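Local coordinates for E3 SUMO-protein ligase SIZ1 (Saccharomyces cerevisiae, PDB 3I2D) that acts as an E3 ligase that mediates SUMO (Smt3) attachment to septins and PCNA in yeast, at residues M85-T90 / A189-E194; Y120-M125 / Y200-I205; Q138-N143 / K193-F198. One frame throughout, in Å; residues are numbered along the deposited sequence.

Interaction 1 (M85-T90 / A189-E194)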
loop_
_atom_site.group_PDB
_atom_site.type_symbol
_atom_site.label_atom_id
_atom_site.label_comp_id
_atom_site.label_asym_id
_atom_site.label_seq_id
_atom_site.Cartn_x
_atom_site.Cartn_y
_atom_site.Cartn_z
ATOM N N MET A 85 -9.111 21.564 -5.497
ATOM C CA MET A 85 -8.518 22.868 -5.241
ATOM C C MET A 85 -7.114 22.995 -5.831
ATOM O O MET A 85 -6.488 22.010 -6.230
ATOM C CB MET A 85 -8.479 23.105 -3.730
ATOM C CG MET A 85 -9.773 22.689 -3.044
ATOM S SD MET A 85 -9.704 22.665 -1.241
ATOM C CE MET A 85 -8.658 21.255 -0.917
ATOM N N ASN A 86 -6.628 24.223 -5.893
ATOM C CA ASN A 86 -5.299 24.485 -6.413
ATOM C C ASN A 86 -4.551 25.281 -5.367
ATOM O O ASN A 86 -5.132 26.137 -4.695
ATOM C CB ASN A 86 -5.385 25.288 -7.703
ATOM C CG ASN A 86 -6.094 24.534 -8.802
ATOM O OD1 ASN A 86 -5.481 23.743 -9.524
ATOM N ND2 ASN A 86 -7.402 24.759 -8.927
ATOM N N VAL A 87 -3.273 24.961 -5.207
ATOM C CA VAL A 87 -2.401 25.648 -4.276
ATOM C C VAL A 87 -1.492 26.482 -5.163
ATOM O O VAL A 87 -0.843 25.962 -6.076
ATOM C CB VAL A 87 -1.571 24.652 -3.447
ATOM C CG1 VAL A 87 -0.502 25.388 -2.653
ATOM C CG2 VAL A 87 -2.478 23.899 -2.497
ATOM N N GLU A 88 -1.458 27.781 -4.908
ATOM C CA GLU A 88 -0.640 28.687 -5.706
ATOM C C GLU A 88 0.736 28.962 -5.119
ATOM O O GLU A 88 1.027 28.615 -3.972
ATOM C CB GLU A 88 -1.371 30.017 -5.888
ATOM C CG GLU A 88 -2.471 30.007 -6.939
ATOM C CD GLU A 88 -3.241 31.322 -6.984
ATOM O OE1 GLU A 88 -3.926 31.577 -8.003
ATOM O OE2 GLU A 88 -3.166 32.095 -5.996
ATOM N N VAL A 89 1.578 29.592 -5.928
ATOM C CA VAL A 89 2.916 29.974 -5.517
ATOM C C VAL A 89 2.769 31.324 -4.833
ATOM O O VAL A 89 2.306 32.284 -5.446
ATOM C CB VAL A 89 3.812 30.104 -6.728
ATOM C CG1 VAL A 89 5.207 30.520 -6.304
ATOM C CG2 VAL A 89 3.858 28.772 -7.453
ATOM N N THR A 90 3.155 31.396 -3.563
ATOM C CA THR A 90 3.014 32.624 -2.779
ATOM C C THR A 90 4.154 32.692 -1.788
ATOM O O THR A 90 4.601 31.662 -1.303
ATOM C CB THR A 90 1.660 32.635 -1.991
ATOM O OG1 THR A 90 1.597 33.776 -1.127
ATOM C CG2 THR A 90 1.531 31.393 -1.135
ATOM N N ALA A 189 1.577 28.075 3.131
ATOM C CA ALA A 189 2.467 29.231 3.178
ATOM C C ALA A 189 3.826 28.947 2.569
ATOM O O ALA A 189 4.340 27.849 2.686
ATOM C CB ALA A 189 2.655 29.679 4.620
ATOM N N PHE A 190 4.411 29.949 1.923
ATOM C CA PHE A 190 5.752 29.807 1.348
ATOM C C PHE A 190 5.863 28.650 0.381
ATOM O O PHE A 190 6.650 27.719 0.588
ATOM C CB PHE A 190 6.767 29.616 2.471
ATOM C CG PHE A 190 6.430 30.382 3.703
ATOM C CD1 PHE A 190 6.447 29.762 4.947
ATOM C CD2 PHE A 190 6.082 31.725 3.624
ATOM C CE1 PHE A 190 6.125 30.464 6.095
ATOM C CE2 PHE A 190 5.755 32.441 4.766
ATOM C CZ PHE A 190 5.778 31.809 6.009
ATOM N N THR A 191 5.079 28.715 -0.680
ATOM C CA THR A 191 5.114 27.670 -1.675
ATOM C C THR A 191 5.882 28.128 -2.920
ATOM O O THR A 191 5.670 29.231 -3.416
ATOM C CB THR A 191 3.691 27.268 -2.058
ATOM O OG1 THR A 191 2.952 28.435 -2.454
ATOM C CG2 THR A 191 3.009 26.619 -0.877
ATOM N N THR A 192 6.781 27.278 -3.405
ATOM C CA THR A 192 7.570 27.572 -4.604
ATOM C C THR A 192 7.017 26.823 -5.815
ATOM O O THR A 192 7.431 27.065 -6.939
ATOM C CB THR A 192 9.042 27.148 -4.449
ATOM O OG1 THR A 192 9.110 25.732 -4.215
ATOM C CG2 THR A 192 9.705 27.904 -3.307
ATOM N N LYS A 193 6.084 25.909 -5.582
ATOM C CA LYS A 193 5.499 25.132 -6.660
ATOM C C LYS A 193 3.985 25.109 -6.500
ATOM O O LYS A 193 3.484 25.409 -5.426
ATOM C CB LYS A 193 6.068 23.712 -6.609
ATOM C CG LYS A 193 7.537 23.701 -6.261
ATOM C CD LYS A 193 8.278 22.488 -6.809
ATOM C CE LYS A 193 8.239 22.409 -8.333
ATOM N NZ LYS A 193 8.921 21.157 -8.801
ATOM N N GLU A 194 3.260 24.785 -7.571
ATOM C CA GLU A 194 1.803 24.693 -7.506
ATOM C C GLU A 194 1.385 23.265 -7.179
ATOM O O GLU A 194 2.065 22.317 -7.553
ATOM C CB GLU A 194 1.163 25.103 -8.826
ATOM C CG GLU A 194 0.938 26.588 -8.963
ATOM C CD GLU A 194 0.056 26.929 -10.145
ATOM O OE1 GLU A 194 0.417 26.536 -11.280
ATOM O OE2 GLU A 194 -0.994 27.584 -9.936
HETATM O O HOH W 1 0.635 30.030 -8.647
#
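Thr191 has its OG1 between its own backbone N and carbonyl carbon (chi1 54°), which aims the hydroxyl at the backbone of residues 88-90, while CG2, anti to the carbonyl carbon, meets Val87 CG1. Val89 in turn sets CG1 anti to its N (chi1 179°), against Thr191 O, and this leaves CG2 to lie on the backbone of Lys193, 3.8 Å from Lys193 C, and near Glu194 CG. The Thr191 hydroxyl accepts from Thr90 N (3.2 Å to Thr191 OG1) and probably donates to Glu88 O, a bond modelled too short for its length to be relied on. Backbone bonding is thin; Thr191 N gives its hydrogen to Thr90 O (3.0 Å), and the return bond from Thr90 N to Thr191 O is weak. Thr90 OG1 has its partner outside, at Gly92 N. On the solvent side the Glu88 and Glu194 side chains run alongside one another in the same direction, with Glu88 OE1 5.3 Å from the like-charged Glu194 OE2. A water accepts from Val89 N (2.9 Å) and weakly bridges to Glu194 OE2. This is a corner of the PINIT domain, where strand 182-191 of one sheet gives way to strand 195-204 of another and meets the end of strand 74-90. Toward the start of 85-90, Val87 pairs through its backbone with Tyr195 and Met85 with Leu197, while Phe190 is hydrogen-bonded through its backbone to Gly92, just ahead of strand 93-100, and Glu194 likewise to Ile126, just past strand 117-125.

Interaction 2 (Y120-M125 / Y200-I205)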
loop_
_atom_site.group_PDB
_atom_site.type_symbol
_atom_site.label_atom_id
_atom_site.label_comp_id
_atom_site.label_asym_id
_atom_site.label_seq_id
_atom_site.Cartn_x
_atom_site.Cartn_y
_atom_site.Cartn_z
ATOM N N TYR A 120 -10.888 10.547 1.231
ATOM C CA TYR A 120 -9.498 10.965 1.329
ATOM C C TYR A 120 -9.192 12.196 0.493
ATOM O O TYR A 120 -9.711 12.369 -0.608
ATOM C CB TYR A 120 -8.572 9.823 0.888
ATOM C CG TYR A 120 -8.337 8.750 1.924
ATOM C CD1 TYR A 120 -9.043 8.740 3.131
ATOM C CD2 TYR A 120 -7.378 7.758 1.716
ATOM C CE1 TYR A 120 -8.795 7.775 4.105
ATOM C CE2 TYR A 120 -7.122 6.784 2.683
ATOM C CZ TYR A 120 -7.831 6.804 3.871
ATOM O OH TYR A 120 -7.567 5.858 4.833
ATOM N N LEU A 121 -8.356 13.070 1.022
ATOM C CA LEU A 121 -7.975 14.228 0.252
ATOM C C LEU A 121 -6.537 13.959 -0.188
ATOM O O LEU A 121 -5.687 13.575 0.624
ATOM C CB LEU A 121 -8.055 15.478 1.104
ATOM C CG LEU A 121 -7.650 16.762 0.393
ATOM C CD1 LEU A 121 -8.489 16.964 -0.864
ATOM C CD2 LEU A 121 -7.807 17.913 1.371
ATOM N N PHE A 122 -6.283 14.105 -1.483
ATOM C CA PHE A 122 -4.948 13.885 -2.029
ATOM C C PHE A 122 -4.366 15.204 -2.489
ATOM O O PHE A 122 -5.098 16.159 -2.755
ATOM C CB PHE A 122 -4.975 12.941 -3.242
ATOM C CG PHE A 122 -5.247 11.513 -2.897
ATOM C CD1 PHE A 122 -6.516 11.106 -2.507
ATOM C CD2 PHE A 122 -4.229 10.572 -2.954
ATOM C CE1 PHE A 122 -6.765 9.796 -2.181
ATOM C CE2 PHE A 122 -4.469 9.253 -2.625
ATOM C CZ PHE A 122 -5.740 8.864 -2.240
ATOM N N SER A 123 -3.046 15.243 -2.599
ATOM C CA SER A 123 -2.371 16.431 -3.056
ATOM C C SER A 123 -1.178 16.008 -3.872
ATOM O O SER A 123 -0.540 15.021 -3.563
ATOM C CB SER A 123 -1.913 17.262 -1.873
ATOM O OG SER A 123 -1.200 18.399 -2.312
ATOM N N GLY A 124 -0.883 16.752 -4.924
ATOM C CA GLY A 124 0.260 16.438 -5.755
ATOM C C GLY A 124 0.720 17.715 -6.417
ATOM O O GLY A 124 -0.008 18.696 -6.423
ATOM N N MET A 125 1.922 17.730 -6.967
ATOM C CA MET A 125 2.391 18.943 -7.625
ATOM C C MET A 125 1.941 18.950 -9.083
ATOM O O MET A 125 1.807 17.899 -9.697
ATOM C CB MET A 125 3.917 19.036 -7.589
ATOM C CG MET A 125 4.534 18.872 -6.231
ATOM S SD MET A 125 6.319 18.915 -6.415
ATOM C CE MET A 125 6.689 20.316 -5.391
ATOM N N TYR A 200 -11.473 12.085 -2.946
ATOM C CA TYR A 200 -11.924 10.801 -3.473
ATOM C C TYR A 200 -12.528 9.951 -2.369
ATOM O O TYR A 200 -12.045 9.962 -1.224
ATOM C CB TYR A 200 -10.759 9.982 -4.045
ATOM C CG TYR A 200 -10.135 10.467 -5.333
ATOM C CD1 TYR A 200 -8.795 10.850 -5.376
ATOM C CD2 TYR A 200 -10.846 10.449 -6.528
ATOM C CE1 TYR A 200 -8.173 11.195 -6.583
ATOM C CE2 TYR A 200 -10.235 10.791 -7.736
ATOM C CZ TYR A 200 -8.899 11.160 -7.753
ATOM O OH TYR A 200 -8.291 11.475 -8.949
ATOM N N ILE A 201 -13.589 9.224 -2.716
ATOM C CA ILE A 201 -14.184 8.277 -1.783
ATOM C C ILE A 201 -13.369 7.045 -2.166
ATOM O O ILE A 201 -13.364 6.632 -3.328
ATOM C CB ILE A 201 -15.681 8.010 -2.063
ATOM C CG1 ILE A 201 -16.528 9.176 -1.567
ATOM C CG2 ILE A 201 -16.131 6.769 -1.329
ATOM C CD1 ILE A 201 -17.990 9.026 -1.862
ATOM N N VAL A 202 -12.638 6.492 -1.211
ATOM C CA VAL A 202 -11.821 5.324 -1.491
ATOM C C VAL A 202 -12.297 4.157 -0.657
ATOM O O VAL A 202 -12.931 4.332 0.392
ATOM C CB VAL A 202 -10.321 5.573 -1.160
ATOM C CG1 VAL A 202 -9.809 6.831 -1.894
ATOM C CG2 VAL A 202 -10.141 5.712 0.349
ATOM N N GLU A 203 -11.987 2.963 -1.131
ATOM C CA GLU A 203 -12.369 1.775 -0.413
ATOM C C GLU A 203 -11.164 1.224 0.328
ATOM O O GLU A 203 -10.117 0.967 -0.269
ATOM C CB GLU A 203 -12.908 0.703 -1.368
ATOM C CG GLU A 203 -13.411 -0.545 -0.625
ATOM C CD GLU A 203 -13.901 -1.654 -1.542
ATOM O OE1 GLU A 203 -14.936 -1.459 -2.216
ATOM O OE2 GLU A 203 -13.244 -2.720 -1.581
ATOM N N MET A 204 -11.321 1.052 1.634
ATOM C CA MET A 204 -10.268 0.502 2.466
ATOM C C MET A 204 -10.099 -0.953 2.080
ATOM O O MET A 204 -11.083 -1.698 2.040
ATOM C CB MET A 204 -10.672 0.544 3.934
ATOM C CG MET A 204 -10.935 1.910 4.495
ATOM S SD MET A 204 -9.399 2.775 4.713
ATOM C CE MET A 204 -9.143 3.402 3.032
ATOM N N ILE A 205 -8.879 -1.361 1.752
ATOM C CA ILE A 205 -8.657 -2.767 1.459
ATOM C C ILE A 205 -7.853 -3.246 2.634
ATOM O O ILE A 205 -6.861 -2.639 3.036
ATOM C CB ILE A 205 -7.904 -3.031 0.159
ATOM C CG1 ILE A 205 -8.813 -2.719 -1.032
ATOM C CG2 ILE A 205 -7.485 -4.512 0.107
ATOM C CD1 ILE A 205 -8.202 -3.101 -2.367
#
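Neighbouring strands of an antiparallel sheet in the PINIT domain meet here, Tyr120 of strand 117-125 forming a hydrogen-bonded pair with Tyr200 of strand 195-204. Both bonds are well formed: Tyr120 N to Tyr200 O is 2.8 Å, and Tyr200 N to Tyr120 O is 2.9 Å and nearly straight at 172°. From this pair the two segments run off in different directions; the sheet continues through Phe122 with Phe198 and Gly124 with Lys196, and across 120-125 and 200-205 the remaining contact is by side chains. Val202 CG2 sits over one face of the Tyr120 ring in a CH-pi contact, 3.9 Å from the centroid. Met204 folds back on itself (chi2 -73°, chi3 83°), so that SD makes an oblique Met-aromatic contact with the same ring. Replacing Tyr120 by an alanine would probably leave Val202 CG2 and the Met204 methyl without the ring they pack on and open a gap beside them. Phe122 and Tyr200 form an offset edge-to-face pair, the edge of Tyr200 toward the face of Phe122; Phe68 also meets the Phe122 ring. Farthest along strand 195-204, Met204 CE lies 3.4 Å from Tyr120 OH.

Interaction 3 (Q138-N143 / K193-F198)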
loop_
_atom_site.group_PDB
_atom_site.type_symbol
_atom_site.label_atom_id
_atom_site.label_comp_id
_atom_site.label_asym_id
_atom_site.label_seq_id
_atom_site.Cartn_x
_atom_site.Cartn_y
_atom_site.Cartn_z
ATOM N N GLN A 138 1.886 14.459 -2.290
ATOM C CA GLN A 138 2.668 15.481 -1.632
ATOM C C GLN A 138 1.942 16.798 -1.417
ATOM O O GLN A 138 1.634 17.509 -2.371
ATOM C CB GLN A 138 3.929 15.749 -2.425
ATOM C CG GLN A 138 4.966 16.484 -1.629
ATOM C CD GLN A 138 6.149 16.879 -2.477
ATOM O OE1 GLN A 138 6.041 17.753 -3.341
ATOM N NE2 GLN A 138 7.288 16.225 -2.254
ATOM N N PHE A 139 1.676 17.097 -0.144
ATOM C CA PHE A 139 1.030 18.327 0.286
ATOM C C PHE A 139 2.077 19.423 0.508
ATOM O O PHE A 139 3.223 19.137 0.828
ATOM C CB PHE A 139 0.322 18.100 1.614
ATOM C CG PHE A 139 -0.984 17.404 1.489
ATOM C CD1 PHE A 139 -1.043 16.068 1.141
ATOM C CD2 PHE A 139 -2.170 18.096 1.701
ATOM C CE1 PHE A 139 -2.272 15.434 1.000
ATOM C CE2 PHE A 139 -3.388 17.475 1.562
ATOM C CZ PHE A 139 -3.443 16.140 1.209
ATOM N N PRO A 140 1.706 20.695 0.331
ATOM C CA PRO A 140 2.729 21.715 0.570
ATOM C C PRO A 140 2.958 21.857 2.080
ATOM O O PRO A 140 2.030 21.682 2.860
ATOM C CB PRO A 140 2.113 22.967 -0.043
ATOM C CG PRO A 140 0.641 22.742 0.151
ATOM C CD PRO A 140 0.496 21.292 -0.258
ATOM N N PHE A 141 4.193 22.152 2.480
ATOM C CA PHE A 141 4.546 22.327 3.884
ATOM C C PHE A 141 5.074 23.742 4.084
ATOM O O PHE A 141 5.857 24.238 3.283
ATOM C CB PHE A 141 5.634 21.333 4.277
ATOM C CG PHE A 141 6.009 21.386 5.729
ATOM C CD1 PHE A 141 5.380 20.550 6.655
ATOM C CD2 PHE A 141 7.006 22.260 6.177
ATOM C CE1 PHE A 141 5.740 20.580 8.001
ATOM C CE2 PHE A 141 7.377 22.301 7.528
ATOM C CZ PHE A 141 6.743 21.460 8.440
ATOM N N PRO A 142 4.641 24.423 5.149
ATOM C CA PRO A 142 3.706 23.978 6.190
ATOM C C PRO A 142 2.249 24.138 5.733
ATOM O O PRO A 142 1.954 24.891 4.796
ATOM C CB PRO A 142 4.033 24.911 7.347
ATOM C CG PRO A 142 4.259 26.235 6.593
ATOM C CD PRO A 142 5.086 25.812 5.383
ATOM N N ASN A 143 1.336 23.438 6.389
ATOM C CA ASN A 143 -0.065 23.565 6.025
ATOM C C ASN A 143 -0.968 23.236 7.189
ATOM O O ASN A 143 -0.544 22.664 8.188
ATOM C CB ASN A 143 -0.402 22.658 4.831
ATOM C CG ASN A 143 -0.600 21.191 5.223
ATOM O OD1 ASN A 143 -1.504 20.861 5.979
ATOM N ND2 ASN A 143 0.237 20.309 4.687
ATOM N N LYS A 193 6.084 25.909 -5.582
ATOM C CA LYS A 193 5.499 25.132 -6.660
ATOM C C LYS A 193 3.985 25.109 -6.500
ATOM O O LYS A 193 3.484 25.409 -5.426
ATOM C CB LYS A 193 6.068 23.712 -6.609
ATOM C CG LYS A 193 7.537 23.701 -6.261
ATOM C CD LYS A 193 8.278 22.488 -6.809
ATOM C CE LYS A 193 8.239 22.409 -8.333
ATOM N NZ LYS A 193 8.921 21.157 -8.801
ATOM N N GLU A 194 3.260 24.785 -7.571
ATOM C CA GLU A 194 1.803 24.693 -7.506
ATOM C C GLU A 194 1.385 23.265 -7.179
ATOM O O GLU A 194 2.065 22.317 -7.553
ATOM C CB GLU A 194 1.163 25.103 -8.826
ATOM C CG GLU A 194 0.938 26.588 -8.963
ATOM C CD GLU A 194 0.056 26.929 -10.145
ATOM O OE1 GLU A 194 0.417 26.536 -11.280
ATOM O OE2 GLU A 194 -0.994 27.584 -9.936
ATOM N N TYR A 195 0.270 23.116 -6.470
ATOM C CA TYR A 195 -0.222 21.793 -6.112
ATOM C C TYR A 195 -1.710 21.691 -6.430
ATOM O O TYR A 195 -2.418 22.687 -6.462
ATOM C CB TYR A 195 -0.043 21.515 -4.618
ATOM C CG TYR A 195 1.368 21.588 -4.084
ATOM C CD1 TYR A 195 2.033 22.813 -3.958
ATOM C CD2 TYR A 195 2.017 20.436 -3.649
ATOM C CE1 TYR A 195 3.309 22.881 -3.403
ATOM C CE2 TYR A 195 3.279 20.492 -3.098
ATOM C CZ TYR A 195 3.920 21.712 -2.975
ATOM O OH TYR A 195 5.171 21.742 -2.419
ATOM N N LYS A 196 -2.193 20.481 -6.654
ATOM C CA LYS A 196 -3.604 20.309 -6.944
ATOM C C LYS A 196 -4.126 19.232 -5.999
ATOM O O LYS A 196 -3.483 18.199 -5.812
ATOM C CB LYS A 196 -3.799 19.904 -8.412
ATOM C CG LYS A 196 -5.201 20.132 -8.936
ATOM C CD LYS A 196 -5.263 19.903 -10.436
ATOM C CE LYS A 196 -6.665 20.148 -11.008
ATOM N NZ LYS A 196 -7.133 21.562 -10.865
ATOM N N LEU A 197 -5.272 19.485 -5.378
ATOM C CA LEU A 197 -5.845 18.518 -4.461
ATOM C C LEU A 197 -7.089 17.887 -5.057
ATOM O O LEU A 197 -7.753 18.491 -5.891
ATOM C CB LEU A 197 -6.181 19.183 -3.131
ATOM C CG LEU A 197 -4.975 19.674 -2.327
ATOM C CD1 LEU A 197 -4.301 20.853 -3.030
ATOM C CD2 LEU A 197 -5.446 20.098 -0.957
ATOM N N PHE A 198 -7.384 16.658 -4.642
ATOM C CA PHE A 198 -8.555 15.937 -5.115
ATOM C C PHE A 198 -9.209 15.235 -3.947
ATOM O O PHE A 198 -8.533 14.766 -3.040
ATOM C CB PHE A 198 -8.180 14.874 -6.130
ATOM C CG PHE A 198 -7.521 15.402 -7.354
ATOM C CD1 PHE A 198 -6.180 15.758 -7.339
ATOM C CD2 PHE A 198 -8.232 15.520 -8.537
ATOM C CE1 PHE A 198 -5.557 16.221 -8.492
ATOM C CE2 PHE A 198 -7.622 15.979 -9.690
ATOM C CZ PHE A 198 -6.285 16.330 -9.672
#
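The Tyr195 ring lies flat against Pro140, whose CB is over one face, 3.8 Å from the ring centroid and 20° off its normal, a CH-pi contact. Here the loop between strands 117-125 and 143-147 of the PINIT domain packs on strand 195-204. Tyr195 sets its CG anti to the carbonyl carbon (chi1 -58°), which swings the ring across to the loop; proline and tyrosine lie antiparallel, one running over the other. Pro140 CB is nearest Tyr195 CE1, at 3.6 Å, while Pro140 CD reaches back to Tyr195 CD2 at 3.8 Å, so the pyrrolidine spans much of the ring. At the ring's edge, near its plane, stands Gln138 O, which also takes a hydrogen bond from Ser123 OG. Phe139 CB points away from the strand, but with CG anti to the carbonyl carbon (chi1 -79°) the ring end comes back, and CE2 meets Leu197 CD2 at 4.2 Å, the leucine set roughly perpendicular to the phenylalanine. Within the loop, Asn143 ND2 donates to Pro140 O (2.9 Å). Thr191 and Tyr188 also touch Pro140. No hydrogen bond joins 138-143 to 193-198, which suggests that the hold between them depends on shape and dispersion rather than on polar pairing.

From the N terminus, 85-90 comes first and is met 99 residues later by 189-194, so interaction 1 closes the longest span between segments. Residues 120-125 follow within that span but find their partner beyond its end, at 200-205, so interactions 1 and 2 cross. Interaction 3, joining 138-143 to 193-198, nests inside the loop closed by interaction 2 and shares Lys193 and Glu194 with interaction 1. Strand 195-204 is the common element: 74-90 and 117-125 flank it in one sheet, and the 138-143 loop packs on it. Interaction 1 adds the link to strand 182-191 of the second sheet. All three lie in the PINIT domain, away from the zinc site.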